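Side-chain contacts in transcriptional regulator, LysR family (Eggerthella lenta, PDB 4PZJ), which probably binds cis-regulatory DNA as a transcription factor, this chain being its N-terminal winged helix-turn-helix domain: residues 25-29 and 30-34; 62-65 and 66-70. One frame throughout, in Å; residues are numbered along the deposited sequence.

Interaction 1. Residues 25-29 and 30-34; sequences LNITQ and PAVSQ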
loop_
_atom_site.group_PDB
_atom_site.type_symbol
_atom_site.label_atom_id
_atom_site.label_comp_id
_atom_site.label_asym_id
_atom_site.label_seq_id
_atom_site.Cartn_x
_atom_site.Cartn_y
_atom_site.Cartn_z
ATOM N N LEU A 25 -0.175 -1.896 23.041
ATOM C CA LEU A 25 -0.579 -3.241 22.610
ATOM C C LEU A 25 -0.330 -4.316 23.661
ATOM O O LEU A 25 -0.745 -5.461 23.473
ATOM C CB LEU A 25 0.175 -3.607 21.336
ATOM C CG LEU A 25 -0.306 -2.869 20.085
ATOM C CD1 LEU A 25 0.760 -2.933 19.008
ATOM C CD2 LEU A 25 -1.626 -3.367 19.536
ATOM N N ASN A 26 0.358 -3.962 24.732
ATOM C CA ASN A 26 0.717 -4.898 25.806
ATOM C C ASN A 26 1.574 -6.041 25.289
ATOM O O ASN A 26 1.388 -7.218 25.648
ATOM C CB ASN A 26 -0.522 -5.411 26.510
ATOM C CG ASN A 26 -1.285 -4.301 27.183
ATOM O OD1 ASN A 26 -0.697 -3.458 27.863
ATOM N ND2 ASN A 26 -2.597 -4.286 27.000
ATOM N N ILE A 27 2.516 -5.692 24.415
ATOM C CA ILE A 27 3.472 -6.647 23.900
ATOM C C ILE A 27 4.811 -5.925 23.944
ATOM O O ILE A 27 4.849 -4.758 24.225
ATOM C CB ILE A 27 3.131 -7.188 22.505
ATOM C CG1 ILE A 27 3.225 -6.115 21.407
ATOM C CG2 ILE A 27 1.786 -7.914 22.521
ATOM C CD1 ILE A 27 2.887 -6.617 20.023
ATOM N N THR A 28 5.896 -6.637 23.667
ATOM C CA THR A 28 7.200 -6.053 23.779
ATOM C C THR A 28 7.525 -5.277 22.498
ATOM O O THR A 28 6.944 -5.522 21.461
ATOM C CB THR A 28 8.270 -7.142 23.976
ATOM O OG1 THR A 28 8.300 -7.964 22.829
ATOM C CG2 THR A 28 7.978 -8.015 25.223
ATOM N N GLN A 29 8.469 -4.340 22.571
ATOM C CA GLN A 29 8.852 -3.669 21.360
ATOM C C GLN A 29 9.399 -4.621 20.284
ATOM O O GLN A 29 9.062 -4.536 19.113
ATOM C CB GLN A 29 9.784 -2.507 21.704
ATOM C CG GLN A 29 10.582 -1.932 20.550
ATOM C CD GLN A 29 11.849 -2.764 20.222
ATOM O OE1 GLN A 29 12.630 -3.050 21.102
ATOM N NE2 GLN A 29 12.081 -3.031 18.949
ATOM N N PRO A 30 10.302 -5.563 20.651
ATOM C CA PRO A 30 10.691 -6.435 19.587
ATOM C C PRO A 30 9.546 -7.178 18.898
ATOM O O PRO A 30 9.630 -7.429 17.706
ATOM C CB PRO A 30 11.710 -7.367 20.259
ATOM C CG PRO A 30 12.226 -6.605 21.379
ATOM C CD PRO A 30 11.080 -5.747 21.867
ATOM N N ALA A 31 8.456 -7.493 19.625
ATOM C CA ALA A 31 7.288 -8.098 19.016
ATOM C C ALA A 31 6.626 -7.176 18.000
ATOM O O ALA A 31 6.293 -7.611 16.909
ATOM C CB ALA A 31 6.278 -8.492 20.075
ATOM N N VAL A 32 6.478 -5.894 18.374
ATOM C CA VAL A 32 5.965 -4.872 17.496
ATOM C C VAL A 32 6.837 -4.813 16.225
ATOM O O VAL A 32 6.359 -4.865 15.099
ATOM C CB VAL A 32 5.956 -3.477 18.207
ATOM C CG1 VAL A 32 5.753 -2.381 17.193
ATOM C CG2 VAL A 32 4.902 -3.355 19.312
ATOM N N SER A 33 8.143 -4.720 16.416
ATOM C CA SER A 33 9.063 -4.630 15.291
ATOM C C SER A 33 9.054 -5.869 14.389
ATOM O O SER A 33 9.113 -5.737 13.193
ATOM C CB SER A 33 10.475 -4.346 15.797
ATOM O OG SER A 33 10.626 -3.079 16.370
ATOM N N GLN A 34 8.875 -7.079 14.958
ATOM C CA GLN A 34 8.742 -8.296 14.170
ATOM C C GLN A 34 7.460 -8.319 13.309
ATOM O O GLN A 34 7.474 -8.763 12.167
ATOM C CB GLN A 34 8.825 -9.527 15.101
ATOM C CG GLN A 34 10.231 -9.717 15.689
ATOM C CD GLN A 34 10.277 -10.546 16.994
ATOM O OE1 GLN A 34 9.230 -10.917 17.542
ATOM N NE2 GLN A 34 11.500 -10.826 17.500
#

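Interaction 2. Residues 62-65 and 66-70; sequences ALLR and DALST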
loop_
_atom_site.group_PDB
_atom_site.type_symbol
_atom_site.label_atom_id
_atom_site.label_comp_id
_atom_site.label_asym_id
_atom_site.label_seq_id
_atom_site.Cartn_x
_atom_site.Cartn_y
_atom_site.Cartn_z
ATOM N N ALA A 62 2.138 5.349 3.953
ATOM C CA ALA A 62 0.966 6.195 3.748
ATOM C C ALA A 62 -0.087 5.542 2.842
ATOM O O ALA A 62 -1.294 5.706 3.057
ATOM C CB ALA A 62 1.437 7.539 3.186
ATOM N N LEU A 63 0.335 4.760 1.841
ATOM C CA LEU A 63 -0.540 4.103 0.935
ATOM C C LEU A 63 -1.277 3.010 1.730
ATOM O O LEU A 63 -2.497 2.899 1.647
ATOM C CB LEU A 63 0.264 3.475 -0.199
ATOM C CG LEU A 63 -0.508 2.696 -1.265
ATOM C CD1 LEU A 63 -1.408 3.557 -2.110
ATOM C CD2 LEU A 63 0.471 1.880 -2.131
ATOM N N LEU A 64 -0.529 2.287 2.555
ATOM C CA LEU A 64 -1.135 1.229 3.399
ATOM C C LEU A 64 -2.156 1.852 4.352
ATOM O O LEU A 64 -3.285 1.332 4.505
ATOM C CB LEU A 64 -0.055 0.462 4.183
ATOM C CG LEU A 64 -0.578 -0.703 5.063
ATOM C CD1 LEU A 64 -1.398 -1.698 4.275
ATOM C CD2 LEU A 64 0.597 -1.375 5.724
ATOM N N ARG A 65 -1.756 2.930 5.024
ATOM C CA ARG A 65 -2.652 3.633 5.955
ATOM C C ARG A 65 -3.957 3.972 5.287
ATOM O O ARG A 65 -5.029 3.660 5.807
ATOM C CB ARG A 65 -2.003 4.929 6.478
ATOM C CG ARG A 65 -2.915 5.795 7.393
ATOM C CD ARG A 65 -2.331 7.195 7.477
ATOM N NE ARG A 65 -2.385 7.786 6.177
ATOM C CZ ARG A 65 -1.543 8.689 5.690
ATOM N NH1 ARG A 65 -1.712 9.098 4.452
ATOM N NH2 ARG A 65 -0.492 9.092 6.374
ATOM N N ASP A 66 -3.886 4.685 4.163
ATOM C CA ASP A 66 -5.118 5.098 3.488
ATOM C C ASP A 66 -5.925 3.933 2.919
ATOM O O ASP A 66 -7.136 3.961 2.899
ATOM C CB ASP A 66 -4.811 6.157 2.428
ATOM C CG ASP A 66 -4.336 7.463 3.019
ATOM O OD1 ASP A 66 -4.436 7.691 4.247
ATOM O OD2 ASP A 66 -3.864 8.308 2.223
ATOM N N ALA A 67 -5.260 2.883 2.440
ATOM C CA ALA A 67 -5.978 1.747 1.864
ATOM C C ALA A 67 -6.762 1.012 2.921
ATOM O O ALA A 67 -7.848 0.513 2.652
ATOM C CB ALA A 67 -4.988 0.783 1.226
ATOM N N LEU A 68 -6.213 0.971 4.126
ATOM C CA LEU A 68 -6.856 0.264 5.241
ATOM C C LEU A 68 -8.078 1.009 5.750
ATOM O O LEU A 68 -8.954 0.399 6.346
ATOM C CB LEU A 68 -5.888 -0.019 6.379
ATOM C CG LEU A 68 -4.793 -1.049 6.073
ATOM C CD1 LEU A 68 -3.719 -1.046 7.132
ATOM C CD2 LEU A 68 -5.430 -2.419 5.968
ATOM N N SER A 69 -8.163 2.302 5.482
ATOM C CA SER A 69 -9.337 3.089 5.870
ATOM C C SER A 69 -10.362 3.267 4.724
ATOM O O SER A 69 -11.226 4.147 4.788
ATOM C CB SER A 69 -8.895 4.437 6.436
ATOM O OG SER A 69 -8.312 5.263 5.460
ATOM N N THR A 70 -10.269 2.407 3.706
ATOM C CA THR A 70 -11.159 2.401 2.543
ATOM C C THR A 70 -11.900 1.066 2.497
ATOM O O THR A 70 -12.984 0.921 3.065
ATOM C CB THR A 70 -10.355 2.555 1.236
ATOM O OG1 THR A 70 -9.579 3.754 1.291
ATOM C CG2 THR A 70 -11.269 2.600 0.016
#

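Interaction 1. Residues 25-29 and 30-34
Val32 N bonds to Thr28 O (3.1 Å) and Ser33 N to Gln29 O (2.9 Å), the first turn of helix 29-43, probably the DNA-recognition helix as in other members of the family, where it starts from the turn of the LysR-type helix-turn-helix. Helix 18-25 has just ended in a Schellman motif, with Asn26 at positive phi, and Ile27 and Thr28 carry the extended link to the next helix. Thr28 is the N-cap: with OG1 set between its backbone N and carbonyl carbon (chi1 63°), the hydroxyl oxygen accepts from Ala31 N at 3.2 Å and also lies against Ala31 CB. Ile27 turns its CG1 branch to the helix, CG1 resting on Val32 CG2 (3.8 Å) and CD1 on Ala31 CB (3.9 Å), the side chains of Ile27 and Val32 crossing at about a right angle. Val32 CG2 also faces Leu25 CD1, more loosely, and the valine continues inward onto Tyr18 and Ala22 of helix 18-25 and Thr8 of helix 3-11. The bend of Gln29 at chi2 (-81°) lays its amide against Pro30, Gln29 OE1 3.2 Å from Pro30 CD. Replacing Gln29 with an alanine would probably leave the Ser33 hydroxyl without its amide donor. That donor, Gln29 NE2, meets Ser33 OG at 3.0 Å, 9° out of the amide plane.

Interaction 2. Residues 62-65 and 66-70
Arg65 and Asp66, neighbours in sequence, form a salt bridge on the last turns of helix 59-68, an intrahelical contact at the C-terminal end of this winged helix-turn-helix chain. Backbone bonds run from Asp66 N to Ala62 O, Ala67 N to Leu63 O and Leu68 N to Leu64 O; the next, Ser69 N to Arg65 O, is weak at 3.4 Å as the helix runs out. Leu64 CD1 packs on Leu68 CD1 (3.7 Å), and both leucines lie on Phe9 of helix 3-11, while Ala67 packs against Ala67 of the second subunit. The Arg65 chain bends at chi3 (65°), bringing the guanidinium over Ala62 CA and its NE edge beside the carboxylate. Arg65 NE gives a 2.8 Å bond to Asp66 OD1 and Arg65 NH1 a 3.2 Å bond to Asp66 OD2, a side-on grip with the two planes 42° apart, both oxygens being met from above the carboxylate plane. Asp66 OD2 is also hydrogen-bonded to Tyr43 OH of the second subunit, which ties the ion pair to that subunit. Where the chain leaves the helix, Asp66 O accepts from Thr70 OG1 at 2.9 Å and Ser69 N at 3.2 Å, from opposite faces of its carbonyl plane.

In the fold
The two contacts lie on opposite sides of the chain's centre, their centres about 22 Å apart and their nearest atoms about 12 Å apart. Interaction 1 is a surface contact at the start of a helix, Val32 alone of its touching residues being buried, and a hydroxyl cap and a neutral amide supply its side-chain bonds. Interaction 2, at the end of another helix, is partly buried through Leu63, Leu64 and Ala67, with a charged pair at its more exposed side and a threonine hydroxyl at its end. Helix 3-11 is common ground: Leu25 and Val32 touch it, as do Leu64 and Leu68. The second subunit packs against interaction 2 but does not touch interaction 1, which belongs to the helix-turn-helix itself.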